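Local coordinates for protein putative TIM-barrel metal-dependent hydrolase (Mycobacterium avium subsp. paratuberculosis S397, PDB 4DZI) that is probably a metal-dependent hydrolase of the amidohydrolase superfamily, a TIM barrel holding two cadmium ions, with its substrate not established, at residues V36-D41 against P122-G127; F146-D151 against V181-A186. One frame throughout, in Å; residues are numbered along the deposited sequence.

Contact 1 is a buried apolar contact on the side of the barrel where the metals bind, where a strand of a small antiparallel sheet (36-41) meets the loop that follows strand 115-121. Contact 2 joins two neighbouring helices of the outer layer, 136-153 and 174-186, and is only partly buried. Neither uses a polar bond between its own segments, yet their settings differ: one ring is held by two aliphatic ends in contact 1, whereas contact 2 adds an asparagine whose polar atoms are tied to other residues. They share no segment, but Pro122 CG of contact 1 lies 3.9 Å from Phe146 CZ of contact 2.

Contact 1. Residues V36-D41 against P122-G127; sequences VQMLSD and PTFGCG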
ATOM      1  N   VAL C  36      30.367   3.027  -3.716  1.00 15.95           N
ATOM      2  CA  VAL C  36      30.493   2.787  -2.319  1.00 15.32           C
ATOM      3  C   VAL C  36      31.911   3.057  -1.810  1.00 17.90           C
ATOM      4  O   VAL C  36      32.888   2.578  -2.409  1.00 20.15           O
ATOM      5  CB  VAL C  36      30.162   1.306  -2.010  1.00 14.90           C
ATOM      6  CG1 VAL C  36      30.354   1.028  -0.527  1.00 16.26           C
ATOM      7  CG2 VAL C  36      28.759   0.965  -2.487  1.00 15.20           C
ATOM      8  N   GLN C  37      32.012   3.817  -0.715  1.00 18.87           N
ATOM      9  CA  GLN C  37      33.262   3.953   0.061  1.00 17.98           C
ATOM     10  C   GLN C  37      32.979   3.628   1.496  1.00 17.78           C
ATOM     11  O   GLN C  37      31.897   3.937   2.014  1.00 20.20           O
ATOM     12  CB  GLN C  37      33.790   5.391   0.076  1.00 20.38           C
ATOM     13  CG  GLN C  37      34.008   6.053  -1.251  1.00 21.61           C
ATOM     14  CD  GLN C  37      34.541   7.473  -1.024  1.00 24.09           C
ATOM     15  OE1 GLN C  37      35.714   7.653  -0.668  1.00 28.30           O
ATOM     16  NE2 GLN C  37      33.682   8.464  -1.189  1.00 27.19           N
ATOM     17  N   MET C  38      33.976   3.064   2.164  1.00 16.68           N
ATOM     18  CA  MET C  38      33.899   2.829   3.591  1.00 19.42           C
ATOM     19  C   MET C  38      34.816   3.834   4.285  1.00 21.82           C
ATOM     20  O   MET C  38      36.028   3.803   4.108  1.00 25.26           O
ATOM     21  CB  MET C  38      34.305   1.371   3.872  1.00 19.80           C
ATOM     22  CG  MET C  38      33.322   0.377   3.254  1.00 18.77           C
ATOM     23  SD  MET C  38      31.657   0.488   3.973  1.00 20.51           S
ATOM     24  CE  MET C  38      30.830  -0.843   3.090  1.00 18.32           C
ATOM     25  N   LEU C  39      34.228   4.773   5.019  1.00 17.95           N
ATOM     26  CA  LEU C  39      35.045   5.776   5.685  1.00 22.56           C
ATOM     27  C   LEU C  39      34.968   5.598   7.198  1.00 23.29           C
ATOM     28  O   LEU C  39      33.950   5.175   7.725  1.00 23.33           O
ATOM     29  CB  LEU C  39      34.580   7.186   5.264  1.00 23.16           C
ATOM     30  CG  LEU C  39      34.570   7.481   3.763  1.00 24.08           C
ATOM     31  CD1 LEU C  39      34.111   8.920   3.506  1.00 21.83           C
ATOM     32  CD2 LEU C  39      35.959   7.244   3.204  1.00 23.49           C
ATOM     33  N   SER C  40      36.039   5.940   7.904  1.00 22.04           N
ATOM     34  CA  SER C  40      36.089   5.703   9.327  1.00 22.25           C
ATOM     35  C   SER C  40      36.113   7.009  10.116  1.00 23.15           C
ATOM     36  O   SER C  40      36.837   7.928   9.735  1.00 25.11           O
ATOM     37  CB  SER C  40      37.343   4.888   9.641  1.00 25.48           C
ATOM     38  OG  SER C  40      37.426   4.650  11.037  1.00 32.76           O
ATOM     39  N   ASP C  41      35.340   7.087  11.198  1.00 22.27           N
ATOM     40  CA  ASP C  41      35.479   8.190  12.152  1.00 35.05           C
ATOM     41  C   ASP C  41      36.469   7.820  13.265  1.00 42.25           C
ATOM     42  O   ASP C  41      36.539   8.502  14.282  1.00 42.04           O
ATOM     43  CB  ASP C  41      34.120   8.608  12.750  1.00 30.16           C
ATOM     44  CG  ASP C  41      33.480   7.516  13.613  1.00 32.77           C
ATOM     45  OD1 ASP C  41      34.232   6.693  14.174  1.00 30.13           O
ATOM     46  OD2 ASP C  41      32.223   7.494  13.742  1.00 33.86           O
ATOM     47  N   PRO C 122      22.425 -11.385  -0.814  1.00 10.49           N
ATOM     48  CA  PRO C 122      23.163 -10.318  -0.176  1.00 12.17           C
ATOM     49  C   PRO C 122      22.486  -9.794   1.083  1.00 13.36           C
ATOM     50  O   PRO C 122      21.282 -10.016   1.316  1.00 12.05           O
ATOM     51  CB  PRO C 122      23.170  -9.181  -1.233  1.00 12.97           C
ATOM     52  CG  PRO C 122      22.603  -9.763  -2.481  1.00 12.32           C
ATOM     53  CD  PRO C 122      21.712 -10.901  -2.003  1.00 12.17           C
ATOM     54  N   THR C 123      23.275  -9.087   1.891  1.00 11.22           N
ATOM     55  CA  THR C 123      22.753  -8.372   3.044  1.00 13.62           C
ATOM     56  C   THR C 123      22.928  -6.874   2.776  1.00 15.71           C
ATOM     57  O   THR C 123      21.963  -6.179   2.425  1.00 13.29           O
ATOM     58  CB  THR C 123      23.401  -8.853   4.370  1.00 12.22           C
ATOM     59  OG1 THR C 123      23.117 -10.261   4.521  1.00 13.01           O
ATOM     60  CG2 THR C 123      22.793  -8.083   5.558  1.00 14.41           C
ATOM     61  N   PHE C 124      24.155  -6.383   2.891  1.00 12.98           N
ATOM     62  CA  PHE C 124      24.454  -4.998   2.488  1.00 14.04           C
ATOM     63  C   PHE C 124      24.019  -4.681   1.048  1.00 14.42           C
ATOM     64  O   PHE C 124      23.548  -3.589   0.775  1.00 14.31           O
ATOM     65  CB  PHE C 124      25.965  -4.757   2.658  1.00 16.33           C
ATOM     66  CG  PHE C 124      26.432  -3.382   2.248  1.00 15.92           C
ATOM     67  CD1 PHE C 124      26.244  -2.282   3.074  1.00 28.25           C
ATOM     68  CD2 PHE C 124      27.083  -3.201   1.033  1.00 12.38           C
ATOM     69  CE1 PHE C 124      26.676  -1.020   2.690  1.00 25.12           C
ATOM     70  CE2 PHE C 124      27.541  -1.939   0.655  1.00 15.72           C
ATOM     71  CZ  PHE C 124      27.331  -0.846   1.480  1.00 17.12           C
ATOM     72  N   GLY C 125      24.188  -5.610   0.106  1.00 13.44           N
ATOM     73  CA  GLY C 125      23.967  -5.302  -1.285  1.00 14.86           C
ATOM     74  C   GLY C 125      22.514  -4.914  -1.581  1.00 12.88           C
ATOM     75  O   GLY C 125      22.253  -4.263  -2.595  1.00 14.94           O
ATOM     76  N   CYS C 126      21.594  -5.331  -0.717  1.00 12.31           N
ATOM     77  CA  CYS C 126      20.145  -5.023  -0.911  1.00 13.28           C
ATOM     78  C   CYS C 126      19.790  -3.559  -0.605  1.00 12.03           C
ATOM     79  O   CYS C 126      18.610  -3.173  -0.798  1.00 16.00           O
ATOM     80  CB  CYS C 126      19.251  -5.958  -0.098  1.00 15.86           C
ATOM     81  SG  CYS C 126      19.421  -7.684  -0.667  1.00 20.23           S
ATOM     82  N   GLY C 127      20.748  -2.756  -0.141  1.00 11.06           N
ATOM     83  CA  GLY C 127      20.514  -1.306   0.058  1.00 14.22           C
ATOM     84  C   GLY C 127      21.224  -0.391  -0.925  1.00 12.88           C
ATOM     85  O   GLY C 127      20.995   0.822  -0.901  1.00 14.84           O
TER
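Val36 and Met38 on strand 36-40 pack against a single ring, that of Phe124, in a small buried apolar contact that ties an antiparallel sheet outside the barrel to the loop between strand 115-121 and helix 128-131. Met38 CE is 3.9 Å from Phe124 CZ, and Val36 CG1 lies 4.1 Å from that same Phe124 CZ, so the far corner of the ring takes both partners. Each methyl approaches the ring obliquely. The backbones stay well apart, with 10.4 Å between Val36 CA and Gly125 CA, their closest pair, and the side chains span the gap. Phe124 reaches forward with CG anti to its backbone N (chi1 179°), while the Met38 chain is bent at chi2 (-64°), which brings its methyl end in to meet the ring from the opposite direction. Val36 slides past the ring rather than meeting it head-on.

In the TIM-barrel amidohydrolase fold, loops after the strands line the mouth of the active site. This loop follows strand 115-121, and the Phe124 side chain lies about 12 Å from a bound cadmium ion, near the site but not in it. Its neighbour Thr123 hydrogen-bonds through OG1 to NE2 of His359, a cadmium ligand, which puts Thr123 in the second shell of the metal site. The carboxylate of Glu18 fixes the start of the loop, accepting hydrogen bonds from the backbone N atoms of Thr123, Phe124 and Gly125. Within the turn, Gly127 N donates to Phe124 O at 3.1 Å. On the sheet side, strand 36-40 pairs with 45-49, whose Ala47 touches both Met38 and Phe124, while Phe23 packs on Val36 and Ile57 on Phe124.

Contact 2. Residues F146-D151 against V181-A186; sequences FNLWLD and VDFVLA
Phe183 extends from helix 174-186 toward helix 136-153, and Leu148 crosses it at about a right angle, putting Leu148 CD2 3.5 Å from Phe183 CZ, a tight approach for two carbons. These are two neighbouring helices of the outer layer of the TIM barrel, running almost exactly parallel: the short segments make an angle of 4° with their axes 11.5 Å apart. Strand 163-165 lies between them in the chain, in keeping with the alternating beta/alpha order of the barrel. At that spacing the Phe183 ring bridges the gap to Leu148 and Asn147. Phe183 is directed across by its first torsion, CG lying opposite the backbone N (chi1 160°). Leu148 CD2 reaches the ring obliquely, whereas Asn147 CB sits at the ring edge, near its plane, 4.5 Å from Phe183 CE1. His144, on the same helix as Leu148, adds an edge-to-face ring contact to Phe183.

Next to the ring, Asn147 and Val184 pass each other at a slant, and their CA atoms are the closest pair, 7.8 Å apart. The amide of Asn147 is held at both ends by residues beyond the two segments: OD1 accepts from Ile168 N, and ND2 donates to Glu180 OE2. With its rotation fixed this way, the amide brings Asn147 ND2 to 3.8 Å from Val184 CG1, in van der Waals contact.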
ATOM      1  N   PHE C 146      30.188  -5.761  -7.679  1.00 14.53           N
ATOM      2  CA  PHE C 146      29.626  -6.652  -6.709  1.00 13.53           C
ATOM      3  C   PHE C 146      29.528  -8.098  -7.224  1.00 11.38           C
ATOM      4  O   PHE C 146      29.846  -9.052  -6.498  1.00 14.23           O
ATOM      5  CB  PHE C 146      28.211  -6.160  -6.305  1.00 13.28           C
ATOM      6  CG  PHE C 146      27.475  -7.139  -5.408  1.00 13.26           C
ATOM      7  CD1 PHE C 146      27.754  -7.180  -4.056  1.00 17.67           C
ATOM      8  CD2 PHE C 146      26.546  -8.037  -5.930  1.00 15.42           C
ATOM      9  CE1 PHE C 146      27.083  -8.070  -3.220  1.00 17.05           C
ATOM     10  CE2 PHE C 146      25.907  -8.968  -5.106  1.00 13.96           C
ATOM     11  CZ  PHE C 146      26.187  -8.967  -3.742  1.00 16.59           C
ATOM     12  N   ASN C 147      29.049  -8.252  -8.452  1.00 13.48           N
ATOM     13  CA  ASN C 147      28.863  -9.568  -9.036  1.00 14.23           C
ATOM     14  C   ASN C 147      30.224 -10.254  -9.217  1.00 16.65           C
ATOM     15  O   ASN C 147      30.323 -11.455  -9.019  1.00 15.54           O
ATOM     16  CB  ASN C 147      28.153  -9.430 -10.374  1.00 12.57           C
ATOM     17  CG  ASN C 147      26.683  -9.090 -10.224  1.00 11.60           C
ATOM     18  OD1 ASN C 147      26.117  -9.206  -9.141  1.00 14.65           O
ATOM     19  ND2 ASN C 147      26.053  -8.711 -11.333  1.00 10.62           N
ATOM     20  N   LEU C 148      31.256  -9.487  -9.581  1.00 16.46           N
ATOM     21  CA  LEU C 148      32.617 -10.046  -9.673  1.00 19.66           C
ATOM     22  C   LEU C 148      33.072 -10.522  -8.293  1.00 18.62           C
ATOM     23  O   LEU C 148      33.614 -11.617  -8.152  1.00 18.19           O
ATOM     24  CB  LEU C 148      33.595  -8.996 -10.229  1.00 16.02           C
ATOM     25  CG  LEU C 148      33.473  -8.635 -11.726  1.00 15.42           C
ATOM     26  CD1 LEU C 148      34.302  -7.416 -12.111  1.00 20.15           C
ATOM     27  CD2 LEU C 148      33.893  -9.839 -12.554  1.00 21.23           C
ATOM     28  N   TRP C 149      32.870  -9.685  -7.263  1.00 14.35           N
ATOM     29  CA  TRP C 149      33.196 -10.075  -5.920  1.00 15.11           C
ATOM     30  C   TRP C 149      32.459 -11.346  -5.516  1.00 13.75           C
ATOM     31  O   TRP C 149      33.004 -12.252  -4.877  1.00 15.70           O
ATOM     32  CB  TRP C 149      32.889  -8.926  -4.916  1.00 13.60           C
ATOM     33  CG  TRP C 149      32.862  -9.537  -3.544  1.00 15.71           C
ATOM     34  CD1 TRP C 149      33.958  -9.894  -2.770  1.00 16.18           C
ATOM     35  CD2 TRP C 149      31.687 -10.072  -2.832  1.00 11.35           C
ATOM     36  NE1 TRP C 149      33.566 -10.537  -1.646  1.00 17.92           N
ATOM     37  CE2 TRP C 149      32.184 -10.652  -1.612  1.00 15.51           C
ATOM     38  CE3 TRP C 149      30.293 -10.066  -3.073  1.00 12.42           C
ATOM     39  CZ2 TRP C 149      31.348 -11.253  -0.678  1.00 15.85           C
ATOM     40  CZ3 TRP C 149      29.451 -10.660  -2.110  1.00 12.90           C
ATOM     41  CH2 TRP C 149      29.976 -11.254  -0.938  1.00 14.27           C
ATOM     42  N   LEU C 150      31.176 -11.413  -5.886  1.00 13.78           N
ATOM     43  CA  LEU C 150      30.325 -12.530  -5.443  1.00 13.91           C
ATOM     44  C   LEU C 150      30.796 -13.846  -6.063  1.00 16.27           C
ATOM     45  O   LEU C 150      30.862 -14.879  -5.391  1.00 14.07           O
ATOM     46  CB  LEU C 150      28.876 -12.266  -5.846  1.00 12.91           C
ATOM     47  CG  LEU C 150      27.859 -13.340  -5.475  1.00 13.97           C
ATOM     48  CD1 LEU C 150      27.683 -13.522  -3.971  1.00 12.71           C
ATOM     49  CD2 LEU C 150      26.521 -12.927  -6.127  1.00 13.48           C
ATOM     50  N   ASP C 151      31.140 -13.779  -7.334  1.00 14.09           N
ATOM     51  CA  ASP C 151      31.564 -14.993  -8.044  1.00 17.31           C
ATOM     52  C   ASP C 151      32.928 -15.433  -7.505  1.00 17.90           C
ATOM     53  O   ASP C 151      33.261 -16.616  -7.492  1.00 18.54           O
ATOM     54  CB  ASP C 151      31.654 -14.711  -9.537  1.00 19.33           C
ATOM     55  CG  ASP C 151      31.691 -16.014 -10.394  1.00 18.30           C
ATOM     56  OD1 ASP C 151      31.142 -17.054  -9.965  1.00 16.99           O
ATOM     57  OD2 ASP C 151      32.235 -15.955 -11.512  1.00 26.58           O
ATOM     58  N   VAL C 181      23.597  -9.418 -17.809  1.00 16.24           N
ATOM     59  CA  VAL C 181      22.932 -10.695 -17.781  1.00 16.17           C
ATOM     60  C   VAL C 181      23.776 -11.712 -18.578  1.00 20.34           C
ATOM     61  O   VAL C 181      24.035 -12.816 -18.125  1.00 19.46           O
ATOM     62  CB  VAL C 181      21.529 -10.652 -18.396  1.00 24.50           C
ATOM     63  CG1 VAL C 181      21.037 -12.070 -18.632  1.00 27.07           C
ATOM     64  CG2 VAL C 181      20.556  -9.884 -17.514  1.00 25.30           C
ATOM     65  N   ASP C 182      24.222 -11.321 -19.764  1.00 25.15           N
ATOM     66  CA  ASP C 182      25.099 -12.207 -20.537  1.00 24.87           C
ATOM     67  C   ASP C 182      26.332 -12.627 -19.740  1.00 23.45           C
ATOM     68  O   ASP C 182      26.719 -13.799 -19.769  1.00 22.68           O
ATOM     69  CB  ASP C 182      25.516 -11.545 -21.864  1.00 23.11           C
ATOM     70  CG  ASP C 182      24.381 -11.498 -22.869  1.00 33.60           C
ATOM     71  OD1 ASP C 182      23.368 -12.208 -22.649  1.00 27.16           O
ATOM     72  OD2 ASP C 182      24.498 -10.757 -23.879  1.00 32.84           O
ATOM     73  N   PHE C 183      26.953 -11.684 -19.039  1.00 20.53           N
ATOM     74  CA  PHE C 183      28.142 -11.980 -18.256  1.00 22.08           C
ATOM     75  C   PHE C 183      27.843 -12.994 -17.140  1.00 24.96           C
ATOM     76  O   PHE C 183      28.575 -13.958 -16.978  1.00 19.77           O
ATOM     77  CB  PHE C 183      28.752 -10.700 -17.663  1.00 22.61           C
ATOM     78  CG  PHE C 183      29.653 -10.959 -16.485  1.00 23.30           C
ATOM     79  CD1 PHE C 183      29.163 -10.857 -15.186  1.00 27.07           C
ATOM     80  CD2 PHE C 183      30.980 -11.300 -16.671  1.00 31.84           C
ATOM     81  CE1 PHE C 183      29.980 -11.107 -14.096  1.00 33.74           C
ATOM     82  CE2 PHE C 183      31.807 -11.541 -15.587  1.00 39.96           C
ATOM     83  CZ  PHE C 183      31.309 -11.448 -14.300  1.00 33.23           C
ATOM     84  N   VAL C 184      26.783 -12.774 -16.357  1.00 18.80           N
ATOM     85  CA  VAL C 184      26.483 -13.711 -15.248  1.00 14.67           C
ATOM     86  C   VAL C 184      25.989 -15.081 -15.721  1.00 18.01           C
ATOM     87  O   VAL C 184      26.354 -16.097 -15.146  1.00 20.43           O
ATOM     88  CB  VAL C 184      25.545 -13.105 -14.140  1.00 15.80           C
ATOM     89  CG1 VAL C 184      26.161 -11.819 -13.567  1.00 17.89           C
ATOM     90  CG2 VAL C 184      24.131 -12.871 -14.671  1.00 23.00           C
ATOM     91  N   LEU C 185      25.199 -15.104 -16.794  1.00 17.15           N
ATOM     92  CA  LEU C 185      24.774 -16.361 -17.418  1.00 19.91           C
ATOM     93  C   LEU C 185      25.987 -17.134 -17.925  1.00 28.36           C
ATOM     94  O   LEU C 185      26.085 -18.352 -17.737  1.00 26.08           O
ATOM     95  CB  LEU C 185      23.798 -16.085 -18.559  1.00 22.29           C
ATOM     96  CG  LEU C 185      22.395 -15.625 -18.174  1.00 21.89           C
ATOM     97  CD1 LEU C 185      21.546 -15.422 -19.417  1.00 27.30           C
ATOM     98  CD2 LEU C 185      21.740 -16.660 -17.269  1.00 23.39           C
ATOM     99  N   ALA C 186      26.919 -16.442 -18.572  1.00 25.67           N
ATOM    100  CA  ALA C 186      28.136 -17.139 -19.013  1.00 29.81           C
ATOM    101  C   ALA C 186      28.954 -17.697 -17.838  1.00 34.51           C
ATOM    102  O   ALA C 186      29.624 -18.719 -17.979  1.00 30.09           O
ATOM    103  CB  ALA C 186      28.983 -16.253 -19.905  1.00 28.02           C
TER